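GGDEF family protein (Vibrio cholerae, PDB 5GZS) is a diguanylate cyclase that probably senses small molecules such as arginine, which its solute-binding-like periplasmic portion holds, to control cyclic di-GMP synthesis. Local coordinates at residues V225-L230 with E265-G270. Residues are numbered along the deposited sequence; the frame is centred on the assembly and turned at random.
Sequences VLRVKL and ELVSNG
V267 N gives its hydrogen to V228 O at 2.8 Å, with 169° at the hydrogen. Two more backbone bonds join these parallel strands: E265 N reaches L226 O, and V228 N reaches E265 O. Direct pairing then gives way to water. One water takes the hydrogen of L230 N and donates to V267 O, so the separating chains remain bridged one step further on. On the face of R227 and E265, the arginine bends at its third torsion (chi3 83°) and lays its guanidinium across V267, whose CG2 sits over one face near the rim, 3.8 Å from R227 NH2. R227 NE and E265 OE2 are too far apart for a salt bridge; a second water links them, accepting a weak bond from NE and donating to OE2. K229 runs extended past V267, its CG 3.8 Å from V267 CG2, and its NZ bonds to Q271. The face of V228 and L266 is apolar: a first torsion of 175° carries the L266 side chain away from its own backbone N and out toward L230, so that L266 CD1 meets L230 CG at 3.6 Å, the two side chains crossing at about a right angle. Helix 248-259 covers this face, with V253 against V228, A250 against L230 and F254 against L266. It links the two strands as a beta-alpha-beta crossover in the solute-binding-like fold, where 264-266 forms the sheet edge and 226-230 continues inward to 288-292.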
ATOM      1  N   VAL A 225      17.761  34.242  10.679  1.00 39.23           N
ATOM      2  CA  VAL A 225      16.738  33.515  11.432  1.00 43.11           C
ATOM      3  C   VAL A 225      15.482  33.282  10.591  1.00 38.65           C
ATOM      4  O   VAL A 225      14.703  34.202  10.354  1.00 41.22           O
ATOM      5  CB  VAL A 225      16.354  34.266  12.717  1.00 45.48           C
ATOM      6  CG1 VAL A 225      15.260  33.510  13.468  1.00 26.85           C
ATOM      7  CG2 VAL A 225      17.596  34.477  13.602  1.00 27.91           C
ATOM      8  N   LEU A 226      15.292  32.052  10.131  1.00 33.91           N
ATOM      9  CA  LEU A 226      14.120  31.708   9.342  1.00 30.10           C
ATOM     10  C   LEU A 226      12.833  31.826  10.143  1.00 31.11           C
ATOM     11  O   LEU A 226      12.709  31.209  11.200  1.00 42.98           O
ATOM     12  CB  LEU A 226      14.254  30.285   8.810  1.00 28.87           C
ATOM     13  CG  LEU A 226      15.464  30.055   7.905  1.00 29.18           C
ATOM     14  CD1 LEU A 226      15.429  28.633   7.368  1.00 26.05           C
ATOM     15  CD2 LEU A 226      15.464  31.083   6.767  1.00 27.09           C
ATOM     16  N   ARG A 227      11.867  32.588   9.641  1.00 28.98           N
ATOM     17  CA  ARG A 227      10.561  32.678  10.308  1.00 31.75           C
ATOM     18  C   ARG A 227       9.577  31.607   9.818  1.00 37.37           C
ATOM     19  O   ARG A 227       9.327  31.464   8.624  1.00 48.80           O
ATOM     20  CB  ARG A 227       9.968  34.075  10.130  1.00 30.52           C
ATOM     21  CG  ARG A 227      10.932  35.150  10.623  1.00 32.86           C
ATOM     22  CD  ARG A 227      10.377  36.573  10.520  1.00 40.48           C
ATOM     23  NE  ARG A 227       9.516  36.933  11.645  1.00 32.98           N
ATOM     24  CZ  ARG A 227       8.196  36.924  11.572  1.00 37.98           C
ATOM     25  NH1 ARG A 227       7.613  36.580  10.431  1.00 37.19           N
ATOM     26  NH2 ARG A 227       7.464  37.247  12.627  1.00 37.89           N
ATOM     27  N   VAL A 228       9.028  30.831  10.787  1.00 32.63           N
ATOM     28  CA  VAL A 228       8.184  29.675  10.525  1.00 29.34           C
ATOM     29  C   VAL A 228       6.781  29.920  11.096  1.00 37.89           C
ATOM     30  O   VAL A 228       6.641  30.479  12.184  1.00 37.10           O
ATOM     31  CB  VAL A 228       8.776  28.442  11.247  1.00 28.25           C
ATOM     32  CG1 VAL A 228       8.086  27.157  10.828  1.00 26.92           C
ATOM     33  CG2 VAL A 228      10.250  28.330  10.969  1.00 33.15           C
ATOM     34  N   LYS A 229       5.737  29.518  10.372  1.00 36.70           N
ATOM     35  CA  LYS A 229       4.391  29.508  10.957  1.00 38.98           C
ATOM     36  C   LYS A 229       3.770  28.133  10.876  1.00 35.17           C
ATOM     37  O   LYS A 229       3.966  27.413   9.892  1.00 34.22           O
ATOM     38  CB  LYS A 229       3.459  30.534  10.313  1.00 29.35           C
ATOM     39  CG  LYS A 229       3.784  31.918  10.734  1.00 29.59           C
ATOM     40  CD  LYS A 229       2.567  32.825  10.712  1.00 30.60           C
ATOM     41  CE  LYS A 229       2.998  34.245  11.098  1.00 30.90           C
ATOM     42  NZ  LYS A 229       1.885  35.200  11.160  1.00 31.98           N
ATOM     43  N   LEU A 230       3.022  27.766  11.912  1.00 39.83           N
ATOM     44  CA  LEU A 230       2.310  26.494  11.883  1.00 45.78           C
ATOM     45  C   LEU A 230       0.820  26.721  11.766  1.00 47.26           C
ATOM     46  O   LEU A 230       0.244  27.511  12.514  1.00 49.07           O
ATOM     47  CB  LEU A 230       2.620  25.658  13.117  1.00 45.09           C
ATOM     48  CG  LEU A 230       4.055  25.144  13.203  1.00 40.91           C
ATOM     49  CD1 LEU A 230       4.261  24.382  14.504  1.00 38.19           C
ATOM     50  CD2 LEU A 230       4.427  24.292  12.001  1.00 32.51           C
ATOM     51  N   GLU A 265      12.784  29.926  13.877  1.00 42.12           N
ATOM     52  CA  GLU A 265      12.027  30.459  14.957  1.00 36.32           C
ATOM     53  C   GLU A 265      10.571  30.338  14.596  1.00 40.86           C
ATOM     54  O   GLU A 265      10.166  30.827  13.590  1.00 45.14           O
ATOM     55  CB  GLU A 265      12.404  31.919  15.081  1.00 34.64           C
ATOM     56  CG  GLU A 265      11.667  32.720  16.103  1.00 30.57           C
ATOM     57  CD  GLU A 265      12.325  34.038  16.371  1.00 52.66           C
ATOM     58  OE1 GLU A 265      13.326  34.094  17.072  1.00 30.66           O
ATOM     59  OE2 GLU A 265      11.844  35.029  15.870  1.00 56.96           O
ATOM     60  N   LEU A 266       9.784  29.692  15.436  1.00 33.11           N
ATOM     61  CA  LEU A 266       8.354  29.595  15.250  1.00 38.70           C
ATOM     62  C   LEU A 266       7.691  30.904  15.649  1.00 39.05           C
ATOM     63  O   LEU A 266       7.906  31.379  16.758  1.00 52.20           O
ATOM     64  CB  LEU A 266       7.780  28.462  16.093  1.00 38.37           C
ATOM     65  CG  LEU A 266       6.263  28.465  15.962  1.00 49.52           C
ATOM     66  CD1 LEU A 266       5.936  27.784  14.660  1.00 46.36           C
ATOM     67  CD2 LEU A 266       5.578  27.796  17.130  1.00 51.40           C
ATOM     68  N   VAL A 267       6.856  31.444  14.808  1.00 37.55           N
ATOM     69  CA  VAL A 267       6.140  32.676  15.171  1.00 39.60           C
ATOM     70  C   VAL A 267       4.602  32.569  15.019  1.00 40.04           C
ATOM     71  O   VAL A 267       4.104  31.895  14.128  1.00 31.54           O
ATOM     72  CB  VAL A 267       6.651  33.855  14.347  1.00 45.30           C
ATOM     73  CG1 VAL A 267       8.104  34.123  14.682  1.00 48.26           C
ATOM     74  CG2 VAL A 267       6.514  33.563  12.873  1.00 54.43           C
ATOM     75  N   SER A 268       3.872  33.240  15.911  1.00 43.35           N
ATOM     76  CA  SER A 268       2.407  33.221  15.917  1.00 50.92           C
ATOM     77  C   SER A 268       1.844  34.581  16.269  1.00 60.28           C
ATOM     78  O   SER A 268       2.547  35.362  16.890  1.00 57.84           O
ATOM     79  CB  SER A 268       1.884  32.215  16.938  1.00 48.59           C
ATOM     80  OG  SER A 268       2.702  31.069  16.940  1.00 60.42           O
ATOM     81  N   ASN A 269       0.567  34.828  15.977  1.00 70.96           N
ATOM     82  CA  ASN A 269      -0.268  35.824  16.686  1.00 73.86           C
ATOM     83  C   ASN A 269      -1.588  35.408  17.329  1.00 80.09           C
ATOM     84  O   ASN A 269      -1.595  34.934  18.447  1.00 81.59           O
ATOM     85  CB  ASN A 269      -0.567  37.081  15.860  1.00 70.85           C
ATOM     86  CG  ASN A 269       0.541  37.447  14.918  1.00 75.14           C
ATOM     87  OD1 ASN A 269       1.707  37.367  15.251  1.00 81.04           O
ATOM     88  ND2 ASN A 269       0.175  37.866  13.743  1.00 77.11           N
ATOM     89  N   GLY A 270      -2.693  35.552  16.603  1.00 90.76           N
ATOM     90  CA  GLY A 270      -3.977  34.897  16.821  1.00 82.80           C
ATOM     91  C   GLY A 270      -4.773  34.425  15.613  1.00 79.13           C
ATOM     92  O   GLY A 270      -5.220  33.286  15.532  1.00 78.13           O
TER
HETATM   93  O   HOH W   1      11.330  36.277  13.558  1.00 32.53           O
HETATM   94  O   HOH W   2       2.635  29.887  13.961  1.00 31.72           O